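Local coordinates for ARO (armadillo repeats only protein) (Plasmodium falciparum Santa Lucia, PDB 5EWP) that probably acts as an armadillo-repeat scaffold that binds partner proteins during translocation and attachment of rhoptries to the apical pole of the parasite, at residues A[170-173]-A[174-178]; A[127-130]-A[131-135]. All blocks are in the same frame, centred on the assembly; numbering follows the deposited sequence.

Contact 1 of 2, residues A[170-173]-A[174-178]; sequences GGIT and QLVNL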
ATOM      1  N   GLY A 170     -12.237   4.569  -9.209  1.00 21.49           N
ATOM      2  CA  GLY A 170     -11.516   3.935 -10.292  1.00 27.47           C
ATOM      3  C   GLY A 170     -10.607   2.823  -9.814  1.00 25.00           C
ATOM      4  O   GLY A 170      -9.741   2.360 -10.547  1.00 24.29           O
ATOM      5  N   GLY A 171     -10.796   2.394  -8.572  1.00 21.94           N
ATOM      6  CA  GLY A 171      -9.950   1.363  -8.008  1.00 17.71           C
ATOM      7  C   GLY A 171      -9.979   0.024  -8.722  1.00 25.08           C
ATOM      8  O   GLY A 171      -8.969  -0.668  -8.776  1.00 19.21           O
ATOM      9  N   ILE A 172     -11.134  -0.365  -9.256  1.00 19.80           N
ATOM     10  CA  ILE A 172     -11.216  -1.647  -9.946  1.00 20.66           C
ATOM     11  C   ILE A 172     -10.450  -1.602 -11.275  1.00 21.09           C
ATOM     12  O   ILE A 172      -9.785  -2.570 -11.654  1.00 22.80           O
ATOM     13  CB  ILE A 172     -12.680  -2.066 -10.162  1.00 26.38           C
ATOM     14  CG1 ILE A 172     -13.301  -2.456  -8.814  1.00 24.66           C
ATOM     15  CG2 ILE A 172     -12.778  -3.241 -11.124  1.00 28.12           C
ATOM     16  CD1 ILE A 172     -12.582  -3.614  -8.142  1.00 21.56           C
ATOM     17  N   THR A 173     -10.533  -0.476 -11.971  1.00 22.27           N
ATOM     18  CA  THR A 173      -9.723  -0.280 -13.168  1.00 29.02           C
ATOM     19  C   THR A 173      -8.242  -0.537 -12.885  1.00 27.52           C
ATOM     20  O   THR A 173      -7.592  -1.298 -13.601  1.00 25.97           O
ATOM     21  CB  THR A 173      -9.891   1.135 -13.734  1.00 33.03           C
ATOM     22  OG1 THR A 173     -11.287   1.407 -13.927  1.00 35.32           O
ATOM     23  CG2 THR A 173      -9.146   1.269 -15.065  1.00 28.54           C
ATOM     24  N   GLN A 174      -7.718   0.065 -11.821  1.00 21.84           N
ATOM     25  CA  GLN A 174      -6.305  -0.096 -11.510  1.00 24.32           C
ATOM     26  C   GLN A 174      -5.977  -1.527 -11.089  1.00 19.58           C
ATOM     27  O   GLN A 174      -4.950  -2.070 -11.493  1.00 24.85           O
ATOM     28  CB  GLN A 174      -5.876   0.888 -10.429  1.00 25.12           C
ATOM     29  CG  GLN A 174      -5.984   2.320 -10.854  1.00 33.53           C
ATOM     30  CD  GLN A 174      -5.396   2.552 -12.232  1.00 41.95           C
ATOM     31  OE1 GLN A 174      -4.273   2.141 -12.518  1.00 43.92           O
ATOM     32  NE2 GLN A 174      -6.167   3.193 -13.099  1.00 33.92           N
ATOM     33  N   LEU A 175      -6.841  -2.149 -10.282  1.00 21.98           N
ATOM     34  CA  LEU A 175      -6.598  -3.530  -9.884  1.00 18.38           C
ATOM     35  C   LEU A 175      -6.555  -4.473 -11.054  1.00 19.33           C
ATOM     36  O   LEU A 175      -5.705  -5.364 -11.125  1.00 27.88           O
ATOM     37  CB  LEU A 175      -7.675  -4.042  -8.922  1.00 30.28           C
ATOM     38  CG  LEU A 175      -7.518  -3.876  -7.432  1.00 28.91           C
ATOM     39  CD1 LEU A 175      -8.660  -4.650  -6.738  1.00 18.93           C
ATOM     40  CD2 LEU A 175      -6.142  -4.406  -7.026  1.00 27.97           C
ATOM     41  N   VAL A 176      -7.513  -4.301 -11.957  1.00 24.21           N
ATOM     42  CA  VAL A 176      -7.610  -5.167 -13.115  1.00 27.92           C
ATOM     43  C   VAL A 176      -6.364  -4.983 -13.972  1.00 24.47           C
ATOM     44  O   VAL A 176      -5.828  -5.945 -14.516  1.00 24.31           O
ATOM     45  CB  VAL A 176      -8.905  -4.897 -13.915  1.00 31.87           C
ATOM     46  CG1 VAL A 176      -8.860  -5.584 -15.271  1.00 33.80           C
ATOM     47  CG2 VAL A 176     -10.112  -5.382 -13.122  1.00 32.12           C
ATOM     48  N   ASN A 177      -5.873  -3.750 -14.066  1.00 26.61           N
ATOM     49  CA  ASN A 177      -4.632  -3.499 -14.790  1.00 31.05           C
ATOM     50  C   ASN A 177      -3.421  -4.200 -14.189  1.00 32.59           C
ATOM     51  O   ASN A 177      -2.465  -4.522 -14.900  1.00 24.58           O
ATOM     52  CB  ASN A 177      -4.347  -2.001 -14.867  1.00 26.84           C
ATOM     53  CG  ASN A 177      -5.277  -1.285 -15.816  1.00 37.51           C
ATOM     54  OD1 ASN A 177      -6.094  -1.913 -16.492  1.00 46.74           O
ATOM     55  ND2 ASN A 177      -5.159   0.037 -15.875  1.00 28.73           N
ATOM     56  N   LEU A 178      -3.455  -4.463 -12.889  1.00 25.40           N
ATOM     57  CA  LEU A 178      -2.353  -5.186 -12.267  1.00 22.76           C
ATOM     58  C   LEU A 178      -2.307  -6.638 -12.729  1.00 24.68           C
ATOM     59  O   LEU A 178      -1.311  -7.320 -12.516  1.00 24.19           O
ATOM     60  CB  LEU A 178      -2.443  -5.124 -10.734  1.00 27.05           C
ATOM     61  CG  LEU A 178      -2.225  -3.729 -10.128  1.00 24.68           C
ATOM     62  CD1 LEU A 178      -2.308  -3.729  -8.602  1.00 27.96           C
ATOM     63  CD2 LEU A 178      -0.919  -3.156 -10.581  1.00 23.23           C
TER
HETATM   64  O   HOH W   1      -8.256   4.155 -12.244  1.00 47.76           O
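Gln174 meets Gly170 by folding its side chain back along the helix: CG lies beside the backbone N (chi1 -64°), which sets it back over Gly170 O, and a second bend at chi2, -46°, carries the amide across the outer face toward Thr173 and within reach of a water. NE2 lies 2.5 Å from that water, unusually short for a hydrogen bond, so the bridge is tentative; the same water donates to Gly170 O at 2.9 Å. Gln174 N also reaches this carbonyl, though weakly, at 3.3 Å. Gly170 plays two parts here. Its positive phi (92°) belongs to the Schellman motif that ends helix 160-168, and it is also the N-cap of helix 171-177, so one glycine serves both the end of one helix and the start of the next in the armadillo fold. Beyond it the i to i+4 ladder becomes regular: Val176 N bonds to Ile172 O at 2.9 Å, and Asn177 N to Thr173 O at 3.0 Å. Side chains three and four residues apart also meet. Ile172 CG2 rests against Val176 CG2 at 4.0 Å, the two branches crossing at a slant, whereas the CD1 atoms of Ile172 and Leu175 approach less closely, 4.3 Å apart. These apolar groups face the interior: Ile172 packs on Phe166, Leu167 and Phe204, and Leu175 on Ala149 and Leu201. On the more exposed side, Thr173 CG2 lies 4.1 Å from Gln174 NE2.

Contact 2 of 2, residues A[127-130]-A[131-135]; sequences SGAL and PYLIS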
ATOM      1  N   SER A 127      -9.804   9.176   6.607  1.00 17.75           N
ATOM      2  CA  SER A 127      -8.892  10.294   6.470  1.00 16.59           C
ATOM      3  C   SER A 127      -8.549  10.577   5.008  1.00 19.53           C
ATOM      4  O   SER A 127      -7.775  11.495   4.729  1.00 19.02           O
ATOM      5  CB  SER A 127      -7.621  10.036   7.286  1.00 19.50           C
ATOM      6  OG  SER A 127      -7.928   9.794   8.652  1.00 20.82           O
ATOM      7  N   GLY A 128      -9.117   9.797   4.087  1.00 16.60           N
ATOM      8  CA  GLY A 128      -9.003  10.070   2.661  1.00 20.44           C
ATOM      9  C   GLY A 128      -7.820   9.458   1.915  1.00 17.75           C
ATOM     10  O   GLY A 128      -7.383   9.983   0.896  1.00 20.56           O
ATOM     11  N   ALA A 129      -7.323   8.325   2.399  1.00 16.44           N
ATOM     12  CA  ALA A 129      -6.159   7.681   1.787  1.00 19.44           C
ATOM     13  C   ALA A 129      -6.441   7.066   0.419  1.00 21.35           C
ATOM     14  O   ALA A 129      -5.543   6.983  -0.397  1.00 17.50           O
ATOM     15  CB  ALA A 129      -5.607   6.604   2.705  1.00 15.89           C
ATOM     16  N   LEU A 130      -7.662   6.587   0.182  1.00 15.80           N
ATOM     17  CA  LEU A 130      -7.905   5.754  -0.998  1.00 19.46           C
ATOM     18  C   LEU A 130      -7.519   6.376  -2.353  1.00 14.88           C
ATOM     19  O   LEU A 130      -6.879   5.701  -3.157  1.00 17.19           O
ATOM     20  CB  LEU A 130      -9.375   5.311  -1.055  1.00 19.24           C
ATOM     21  CG  LEU A 130      -9.794   4.058  -0.289  1.00 21.06           C
ATOM     22  CD1 LEU A 130     -11.229   3.673  -0.683  1.00 19.88           C
ATOM     23  CD2 LEU A 130      -8.835   2.885  -0.505  1.00 14.45           C
ATOM     24  N   PRO A 131      -7.897   7.645  -2.617  1.00 17.26           N
ATOM     25  CA  PRO A 131      -7.533   8.180  -3.942  1.00 20.11           C
ATOM     26  C   PRO A 131      -6.024   8.155  -4.198  1.00 17.74           C
ATOM     27  O   PRO A 131      -5.592   7.886  -5.329  1.00 19.13           O
ATOM     28  CB  PRO A 131      -8.038   9.627  -3.894  1.00 19.48           C
ATOM     29  CG  PRO A 131      -9.127   9.619  -2.897  1.00 25.60           C
ATOM     30  CD  PRO A 131      -8.723   8.598  -1.851  1.00 24.63           C
ATOM     31  N   TYR A 132      -5.237   8.418  -3.158  1.00 16.98           N
ATOM     32  CA  TYR A 132      -3.778   8.431  -3.293  1.00 14.86           C
ATOM     33  C   TYR A 132      -3.257   7.017  -3.498  1.00 18.53           C
ATOM     34  O   TYR A 132      -2.383   6.780  -4.323  1.00 18.89           O
ATOM     35  CB  TYR A 132      -3.125   9.060  -2.062  1.00 15.12           C
ATOM     36  CG  TYR A 132      -3.580  10.473  -1.839  1.00 22.95           C
ATOM     37  CD1 TYR A 132      -3.056  11.516  -2.589  1.00 24.70           C
ATOM     38  CD2 TYR A 132      -4.579  10.762  -0.910  1.00 20.17           C
ATOM     39  CE1 TYR A 132      -3.490  12.816  -2.403  1.00 31.30           C
ATOM     40  CE2 TYR A 132      -5.018  12.062  -0.718  1.00 25.98           C
ATOM     41  CZ  TYR A 132      -4.464  13.086  -1.469  1.00 36.39           C
ATOM     42  OH  TYR A 132      -4.889  14.379  -1.290  1.00 40.04           O
ATOM     43  N   LEU A 133      -3.803   6.069  -2.743  1.00 16.37           N
ATOM     44  CA  LEU A 133      -3.357   4.690  -2.870  1.00 14.25           C
ATOM     45  C   LEU A 133      -3.753   4.108  -4.225  1.00 17.23           C
ATOM     46  O   LEU A 133      -3.006   3.321  -4.811  1.00 18.14           O
ATOM     47  CB  LEU A 133      -3.926   3.854  -1.735  1.00 11.29           C
ATOM     48  CG  LEU A 133      -3.449   4.236  -0.330  1.00 13.17           C
ATOM     49  CD1 LEU A 133      -4.293   3.506   0.697  1.00 18.96           C
ATOM     50  CD2 LEU A 133      -1.982   3.908  -0.147  1.00 19.70           C
ATOM     51  N   ILE A 134      -4.934   4.485  -4.721  1.00 14.33           N
ATOM     52  CA  ILE A 134      -5.371   4.017  -6.030  1.00 15.62           C
ATOM     53  C   ILE A 134      -4.485   4.593  -7.126  1.00 20.74           C
ATOM     54  O   ILE A 134      -4.093   3.890  -8.063  1.00 19.05           O
ATOM     55  CB  ILE A 134      -6.849   4.382  -6.299  1.00 17.43           C
ATOM     56  CG1 ILE A 134      -7.752   3.524  -5.416  1.00 16.30           C
ATOM     57  CG2 ILE A 134      -7.208   4.152  -7.765  1.00 18.50           C
ATOM     58  CD1 ILE A 134      -9.220   3.969  -5.393  1.00 20.55           C
ATOM     59  N   SER A 135      -4.148   5.872  -6.994  1.00 18.91           N
ATOM     60  CA  SER A 135      -3.235   6.502  -7.936  1.00 22.35           C
ATOM     61  C   SER A 135      -1.886   5.769  -7.936  1.00 22.82           C
ATOM     62  O   SER A 135      -1.263   5.576  -8.990  1.00 20.64           O
ATOM     63  CB  SER A 135      -3.059   7.984  -7.580  1.00 26.94           C
ATOM     64  OG  SER A 135      -2.334   8.672  -8.579  1.00 34.96           O
TER
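Backbone hydrogen bonds between Ala129 O and the next turn set the start of helix 130-136. Leu133 N reaches this oxygen at 3.1 Å, while Tyr132 N approaches it with an N-H...O angle of only 122° and makes a weak bond; one carbonyl thus serves two amides. Ile134 N then bonds to Leu130 O at 2.8 Å. Pro131 has no amide hydrogen to give, and it sits in the first turn, where the ladder asks for none. Three residues earlier, Gly128 has positive phi (90°) and closes helix 118-126 with a Schellman motif, so the chain passes from helix 118-126 to helix 130-136, consecutive helices of the armadillo fold, within a few residues. Among apolar contacts, Ala129 CB touches Leu133 CD1 at 3.9 Å, beside helix 142-156, where Leu133 meets Thr151, Cys152 and Ile155. The covalent link to the proline ring sets Pro131 CD 3.4 Å from Leu130 CB. The aromatic contact is edge-on: with CG beside its backbone N (chi1 -59°), Tyr132 brings CD2 to 3.4 Å from Gly128 O, which lies near the ring plane, and its side chain also packs on Ile92 and Leu95.

Contacts 1 and 2 repeat one design, a short helix entered shortly after a glycine that ends the preceding helix in a Schellman motif. In contact 1 that glycine is itself the N-cap. Both are partly buried, with apolar side chains turned inward and polar or proline residues at the surface. Their chemistry differs at the first turn: 170-178 adds a tentative water-bridged amide, 127-135 a proline and a tyrosine edge. Both pack on helix 142-156, and they touch directly, Gly171 CA lying 3.8 Å from Ile134 CD1 and Gln174 CG 3.7 Å from Ile134 O, with their centres about 13 Å apart.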